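Local coordinates for protein ENT (PDB 5ZX1) that is of unsettled function but carries an ENT domain, an all-helical module found in EMSY and related proteins, and probably acts in transcription or chromatin regulation, at residues 36-39 with 40-44; 54-57 with 58-62; 69-72 with 73-76. All coordinates share one frame; numbering follows the deposited sequence.

From the N terminus, interaction 1 (36-39 with 40-44) comes first, near the start of the long helix 30-56. Interaction 2 (54-57 with 58-62) is the turn that ends this helix and leads into helix 62-74, and interaction 3 (69-72 with 73-76) ends that second helix in turn. All three are local and lie in series, none enclosing or crossing another. Interactions 1 and 2 sit on opposite sides of the chain's centre, about 23 Å apart between centres. Because the chain reverses at interaction 2, interaction 3 comes back against interaction 1, where Arg-38 reaches the carbonyl oxygens of Leu-75 and Cys-76.

Interaction 1. Residues 36-39 with 40-44; sequences AARE and EELCS
Arg-38 and Glu-41 form an i to i+3 salt bridge on one flank of helix 30-56, with Arg-38 NH2 2.6 Å from Glu-41 OE2. OE2 comes to the guanidinium edge, near its plane, yet is itself met from above the carboxylate plane; the two flat groups are turned 57° apart. The N-H still points fairly straight at the oxygen, at 156°. OE2 also lies 3.1 Å from Arg-38 CD, so the acid end rests against the last methylene as well as the charged tip. Arg-38 begins with CG opposite its backbone N (chi1 -163°) and bends at chi2, which swings the guanidinium forward along the helix. Glu-41 meets it with an extended chain. Beside them Leu-42 lays CD1 against the aliphatic part of the arginine, 3.6 Å from Arg-38 CG; the same methyl approaches Arg-38 O tightly, at 2.9 Å. Beneath the side chains, Glu-41 N to Ala-37 O and Leu-42 N to Arg-38 O are ordinary i to i+4 helix bonds. On another side of the helix a water links Glu-40 OE2 to Ala-36 O, weakly at the latter. Beyond the helix, Arg-38 also bonds to main-chain oxygens just past the end of helix 62-74: NH2 is shared between Glu-41 OE2 and Leu-75 O, and NH1 goes to Cys-76 O. Arg-38 thus joins helix 30-56 to the residues that follow helix 62-74 in the ENT domain, and Glu-41 probably offsets part of its charge and helps to orient it.

Interaction 2. Residues 54-57 with 58-62; sequences MHSG and GKLTK
Ser-56, the last residue of helix 30-56, turns OG toward the peptides of Gly-58 and Lys-59. With chi1 at 88°, OG sits between the residue's own backbone N and carbonyl carbon and lies 2.9 Å from Gly-58 N. The same oxygen is 3.1 Å from Lys-59 N, but the angle there is too poor for a hydrogen bond. OG also makes a weak hydrogen bond to Leu-52 O, one turn back in the helix, while Ser-56 CB lies 3.4 Å from Lys-59 O. The small side chain is set between the helix end and the outgoing loop. What closes the turn is a main-chain bond from Lys-59 N to Ser-56 O, 3.1 Å long with an N-H...O angle of 149°; the donor stands well above the carbonyl plane. Residues 56 to 59 form a type I' beta turn, whose two central positions, Gly-57 and Gly-58, both have positive phi. It makes the sharp change of direction between helix 30-56 and helix 62-74. Lys-59 starts with CG opposite its backbone N (chi1 158°), then bends at chi2 and chi4, carrying the ammonium away from the turn; CB remains 4.0 Å from Ser-56 O. Leu-60 turns back instead, and its CD2 comes to 3.5 Å from Ser-56 OG. Leu-60 is buried and also packs on Leu-68 of the next helix. Gly-58 O accepts a bond from Arg-90 NE, and Thr-61 occupies the N-cap of helix 62-74, its side chain capping a backbone N just beyond.

Interaction 3. Residues 69-72 with 73-76; sequences EDMR and EELC
Met-71, in the last turn of helix 62-74, and Leu-75, just past its end, meet through backbone and side chain together. Leu-75 N gives its hydrogen to Met-71 O over 2.8 Å. Met-71, bent at both chi2 and chi3, brings its methyl CE to 3.5 Å from Leu-75 CD1, and the two side chains cross at an angle. One residue earlier, Glu-74 N bonds to Asp-70 O at 2.9 Å, and Glu-74 CG lies 3.2 Å from that same oxygen. The bond from Glu-73 N to Glu-69 O is weak. Arg-72 reaches back along the helix, one face of its guanidinium passing near Glu-69 CA, offset toward its rim, and its NH2 bonds to Tyr-45 OH on helix 30-56. The Leu-75 and Cys-76 carbonyls are taken up by Arg-38 of that helix, where the Leu-75 side chain also packs on Glu-41 and Ser-44. Cys-76 has positive phi, and its N turns back into the last turn; the angle at Arg-72 O is poor, and the bond to Glu-73 O is weak. This reversal is the Schellman motif, a common C-terminal ending of an alpha-helix.

Interaction 1. Residues 36-39 with 40-44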
loop_
_atom_site.group_PDB
_atom_site.type_symbol
_atom_site.label_atom_id
_atom_site.label_comp_id
_atom_site.label_asym_id
_atom_site.label_seq_id
_atom_site.Cartn_x
_atom_site.Cartn_y
_atom_site.Cartn_z
ATOM N N ALA A 36 -11.789 -11.424 10.256
ATOM C CA ALA A 36 -10.838 -11.965 9.297
ATOM C C ALA A 36 -10.819 -11.083 8.040
ATOM O O ALA A 36 -9.763 -10.790 7.497
ATOM C CB ALA A 36 -11.189 -13.416 8.952
ATOM N N ALA A 37 -11.994 -10.637 7.603
ATOM C CA ALA A 37 -12.109 -9.762 6.437
ATOM C C ALA A 37 -11.543 -8.360 6.709
ATOM O O ALA A 37 -10.776 -7.820 5.905
ATOM C CB ALA A 37 -13.552 -9.667 6.004
ATOM N N ARG A 38 -11.929 -7.761 7.824
ATOM C CA ARG A 38 -11.418 -6.433 8.170
ATOM C C ARG A 38 -9.899 -6.421 8.117
ATOM O O ARG A 38 -9.301 -5.655 7.376
ATOM C CB ARG A 38 -11.894 -6.012 9.553
ATOM C CG ARG A 38 -11.746 -4.517 9.803
ATOM C CD ARG A 38 -12.227 -3.761 8.594
ATOM N NE ARG A 38 -12.277 -2.313 8.770
ATOM C CZ ARG A 38 -12.453 -1.463 7.760
ATOM N NH1 ARG A 38 -12.497 -0.151 7.980
ATOM N NH2 ARG A 38 -12.587 -1.936 6.520
ATOM N N GLU A 39 -9.278 -7.328 8.860
ATOM C CA GLU A 39 -7.822 -7.437 8.889
ATOM C C GLU A 39 -7.202 -7.635 7.492
ATOM O O GLU A 39 -6.093 -7.180 7.221
ATOM C CB GLU A 39 -7.405 -8.579 9.819
ATOM C CG GLU A 39 -7.537 -8.220 11.292
ATOM C CD GLU A 39 -7.382 -9.414 12.222
ATOM O OE1 GLU A 39 -7.294 -10.570 11.731
ATOM O OE2 GLU A 39 -7.335 -9.183 13.453
ATOM N N GLU A 40 -7.909 -8.307 6.598
ATOM C CA GLU A 40 -7.392 -8.444 5.247
ATOM C C GLU A 40 -7.541 -7.137 4.466
ATOM O O GLU A 40 -6.624 -6.731 3.755
ATOM C CB GLU A 40 -8.082 -9.588 4.531
ATOM C CG GLU A 40 -7.653 -10.922 5.085
ATOM C CD GLU A 40 -7.624 -12.015 4.031
ATOM O OE1 GLU A 40 -7.643 -11.675 2.831
ATOM O OE2 GLU A 40 -7.579 -13.211 4.401
ATOM N N GLU A 41 -8.687 -6.483 4.608
ATOM C CA GLU A 41 -8.870 -5.163 4.031
ATOM C C GLU A 41 -7.700 -4.260 4.397
ATOM O O GLU A 41 -7.095 -3.622 3.523
ATOM C CB GLU A 41 -10.178 -4.529 4.496
ATOM C CG GLU A 41 -11.416 -5.164 3.913
ATOM C CD GLU A 41 -12.678 -4.447 4.359
ATOM O OE1 GLU A 41 -13.455 -3.995 3.492
ATOM O OE2 GLU A 41 -12.888 -4.299 5.583
ATOM N N LEU A 42 -7.356 -4.223 5.679
ATOM C CA LEU A 42 -6.303 -3.310 6.101
ATOM C C LEU A 42 -4.931 -3.806 5.670
ATOM O O LEU A 42 -4.035 -3.013 5.390
ATOM C CB LEU A 42 -6.332 -3.077 7.613
ATOM C CG LEU A 42 -7.617 -2.411 8.125
ATOM C CD1 LEU A 42 -8.437 -3.354 8.990
ATOM C CD2 LEU A 42 -7.318 -1.140 8.888
ATOM N N CYS A 43 -4.763 -5.113 5.592
ATOM C CA CYS A 43 -3.480 -5.604 5.131
ATOM C C CYS A 43 -3.336 -5.268 3.667
ATOM O O CYS A 43 -2.267 -4.841 3.228
ATOM C CB CYS A 43 -3.335 -7.102 5.354
ATOM S SG CYS A 43 -2.677 -7.457 6.975
ATOM N N SER A 44 -4.416 -5.445 2.910
ATOM C CA SER A 44 -4.341 -5.230 1.474
ATOM C C SER A 44 -4.057 -3.756 1.182
ATOM O O SER A 44 -3.286 -3.443 0.270
ATOM C CB SER A 44 -5.613 -5.696 0.774
ATOM O OG SER A 44 -6.509 -4.636 0.526
HETATM O O HOH W 1 -7.448 -13.336 7.465
#

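Interaction 2. Residues 54-57 with 58-62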
loop_
_atom_site.group_PDB
_atom_site.type_symbol
_atom_site.label_atom_id
_atom_site.label_comp_id
_atom_site.label_asym_id
_atom_site.label_seq_id
_atom_site.Cartn_x
_atom_site.Cartn_y
_atom_site.Cartn_z
ATOM N N MET A 54 7.390 1.899 -3.418
ATOM C CA MET A 54 8.612 1.301 -3.931
ATOM C C MET A 54 8.860 1.732 -5.366
ATOM O O MET A 54 10.007 1.883 -5.790
ATOM C CB MET A 54 8.549 -0.213 -3.859
ATOM C CG MET A 54 8.703 -0.775 -2.474
ATOM S SD MET A 54 8.522 -2.568 -2.596
ATOM C CE MET A 54 8.587 -3.045 -0.863
ATOM N N HIS A 55 7.782 1.936 -6.110
ATOM C CA HIS A 55 7.886 2.286 -7.521
ATOM C C HIS A 55 8.065 3.772 -7.764
ATOM O O HIS A 55 8.686 4.164 -8.745
ATOM C CB HIS A 55 6.650 1.815 -8.277
ATOM C CG HIS A 55 6.730 0.401 -8.744
ATOM N ND1 HIS A 55 6.222 -0.655 -8.017
ATOM C CD2 HIS A 55 7.247 -0.142 -9.877
ATOM C CE1 HIS A 55 6.420 -1.786 -8.677
ATOM N NE2 HIS A 55 7.037 -1.497 -9.813
ATOM N N SER A 56 7.525 4.589 -6.868
ATOM C CA SER A 56 7.384 6.014 -7.118
ATOM C C SER A 56 8.321 6.821 -6.251
ATOM O O SER A 56 8.358 8.058 -6.327
ATOM C CB SER A 56 5.952 6.455 -6.836
ATOM O OG SER A 56 5.836 6.800 -5.453
ATOM N N GLY A 57 9.050 6.117 -5.399
ATOM C CA GLY A 57 9.885 6.759 -4.409
ATOM C C GLY A 57 9.047 7.699 -3.573
ATOM O O GLY A 57 9.512 8.769 -3.178
ATOM N N GLY A 58 7.793 7.305 -3.337
ATOM C CA GLY A 58 6.879 8.059 -2.494
ATOM C C GLY A 58 6.092 9.171 -3.173
ATOM O O GLY A 58 5.066 9.615 -2.637
ATOM N N LYS A 59 6.564 9.635 -4.332
ATOM C CA LYS A 59 5.887 10.722 -5.045
ATOM C C LYS A 59 4.952 10.148 -6.123
ATOM O O LYS A 59 5.391 9.771 -7.213
ATOM C CB LYS A 59 6.923 11.694 -5.631
ATOM C CG LYS A 59 6.425 12.543 -6.788
ATOM C CD LYS A 59 5.548 13.694 -6.309
ATOM C CE LYS A 59 4.546 14.110 -7.388
ATOM N NZ LYS A 59 3.191 14.392 -6.834
ATOM N N LEU A 60 3.658 10.084 -5.795
ATOM C CA LEU A 60 2.717 9.184 -6.483
ATOM C C LEU A 60 2.123 9.725 -7.788
ATOM O O LEU A 60 1.692 10.877 -7.843
ATOM C CB LEU A 60 1.572 8.837 -5.533
ATOM C CG LEU A 60 1.852 8.085 -4.231
ATOM C CD1 LEU A 60 0.558 7.942 -3.477
ATOM C CD2 LEU A 60 2.433 6.711 -4.505
ATOM N N THR A 61 2.067 8.893 -8.829
ATOM C CA THR A 61 1.431 9.296 -10.078
ATOM C C THR A 61 -0.071 9.463 -9.884
ATOM O O THR A 61 -0.628 8.992 -8.895
ATOM C CB THR A 61 1.676 8.271 -11.220
ATOM O OG1 THR A 61 0.962 7.067 -10.935
ATOM C CG2 THR A 61 3.155 7.946 -11.381
ATOM N N LYS A 62 -0.726 10.133 -10.828
ATOM C CA LYS A 62 -2.182 10.280 -10.812
ATOM C C LYS A 62 -2.888 8.909 -10.761
ATOM O O LYS A 62 -3.862 8.728 -10.041
ATOM C CB LYS A 62 -2.646 11.079 -12.045
ATOM C CG LYS A 62 -4.160 11.301 -12.139
ATOM C CD LYS A 62 -4.538 11.848 -13.501
ATOM C CE LYS A 62 -4.396 10.778 -14.584
ATOM N NZ LYS A 62 -4.673 11.325 -15.958
#

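Interaction 3. Residues 69-72 with 73-76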
loop_
_atom_site.group_PDB
_atom_site.type_symbol
_atom_site.label_atom_id
_atom_site.label_comp_id
_atom_site.label_asym_id
_atom_site.label_seq_id
_atom_site.Cartn_x
_atom_site.Cartn_y
_atom_site.Cartn_z
ATOM N N GLU A 69 -7.126 6.022 -3.713
ATOM C CA GLU A 69 -8.414 6.659 -3.466
ATOM C C GLU A 69 -9.573 5.683 -3.688
ATOM O O GLU A 69 -10.532 5.661 -2.920
ATOM C CB GLU A 69 -8.573 7.888 -4.361
ATOM C CG GLU A 69 -9.948 8.556 -4.248
ATOM C CD GLU A 69 -10.171 9.701 -5.245
ATOM O OE1 GLU A 69 -11.186 10.424 -5.080
ATOM O OE2 GLU A 69 -9.349 9.890 -6.181
ATOM N N ASP A 70 -9.485 4.865 -4.728
ATOM C CA ASP A 70 -10.567 3.935 -5.027
ATOM C C ASP A 70 -10.652 2.815 -3.991
ATOM O O ASP A 70 -11.741 2.432 -3.580
ATOM C CB ASP A 70 -10.397 3.346 -6.432
ATOM C CG ASP A 70 -10.737 4.353 -7.525
ATOM O OD1 ASP A 70 -11.285 5.427 -7.186
ATOM O OD2 ASP A 70 -10.455 4.083 -8.720
ATOM N N MET A 71 -9.503 2.292 -3.569
ATOM C CA MET A 71 -9.470 1.236 -2.558
ATOM C C MET A 71 -9.928 1.750 -1.174
ATOM O O MET A 71 -10.494 1.003 -0.380
ATOM C CB MET A 71 -8.065 0.642 -2.462
ATOM C CG MET A 71 -7.653 -0.148 -3.674
ATOM S SD MET A 71 -8.752 -1.548 -3.952
ATOM C CE MET A 71 -8.481 -2.503 -2.463
ATOM N N ARG A 72 -9.680 3.019 -0.886
ATOM C CA ARG A 72 -10.150 3.602 0.369
ATOM C C ARG A 72 -11.654 3.478 0.432
ATOM O O ARG A 72 -12.226 3.126 1.460
ATOM C CB ARG A 72 -9.745 5.069 0.490
ATOM C CG ARG A 72 -8.326 5.255 0.925
ATOM C CD ARG A 72 -8.101 6.639 1.542
ATOM N NE ARG A 72 -8.125 7.711 0.558
ATOM C CZ ARG A 72 -7.257 7.848 -0.447
ATOM N NH1 ARG A 72 -7.383 8.873 -1.289
ATOM N NH2 ARG A 72 -6.265 6.970 -0.625
ATOM N N GLU A 73 -12.299 3.754 -0.689
ATOM C CA GLU A 73 -13.747 3.682 -0.751
ATOM C C GLU A 73 -14.226 2.217 -0.824
ATOM O O GLU A 73 -15.202 1.843 -0.164
ATOM C CB GLU A 73 -14.232 4.527 -1.937
ATOM C CG GLU A 73 -15.455 4.035 -2.680
ATOM C CD GLU A 73 -15.538 4.652 -4.067
ATOM O OE1 GLU A 73 -14.981 5.767 -4.259
ATOM O OE2 GLU A 73 -16.151 4.027 -4.969
ATOM N N GLU A 74 -13.526 1.388 -1.594
ATOM C CA GLU A 74 -13.870 -0.033 -1.697
ATOM C C GLU A 74 -13.842 -0.682 -0.312
ATOM O O GLU A 74 -14.746 -1.421 0.045
ATOM C CB GLU A 74 -12.905 -0.777 -2.632
ATOM C CG GLU A 74 -13.034 -0.427 -4.113
ATOM C CD GLU A 74 -14.241 -1.081 -4.795
ATOM O OE1 GLU A 74 -14.585 -2.240 -4.459
ATOM O OE2 GLU A 74 -14.856 -0.423 -5.667
ATOM N N LEU A 75 -12.807 -0.369 0.464
ATOM C CA LEU A 75 -12.548 -1.009 1.754
ATOM C C LEU A 75 -13.100 -0.216 2.932
ATOM O O LEU A 75 -12.890 -0.595 4.088
ATOM C CB LEU A 75 -11.042 -1.220 1.942
ATOM C CG LEU A 75 -10.399 -2.006 0.799
ATOM C CD1 LEU A 75 -8.923 -2.314 1.029
ATOM C CD2 LEU A 75 -11.200 -3.277 0.579
ATOM N N CYS A 76 -13.801 0.874 2.645
ATOM C CA CYS A 76 -14.386 1.703 3.696
ATOM C C CYS A 76 -13.342 2.005 4.775
ATOM O O CYS A 76 -13.484 1.596 5.921
ATOM C CB CYS A 76 -15.616 1.007 4.306
ATOM S SG CYS A 76 -16.893 2.111 4.977
#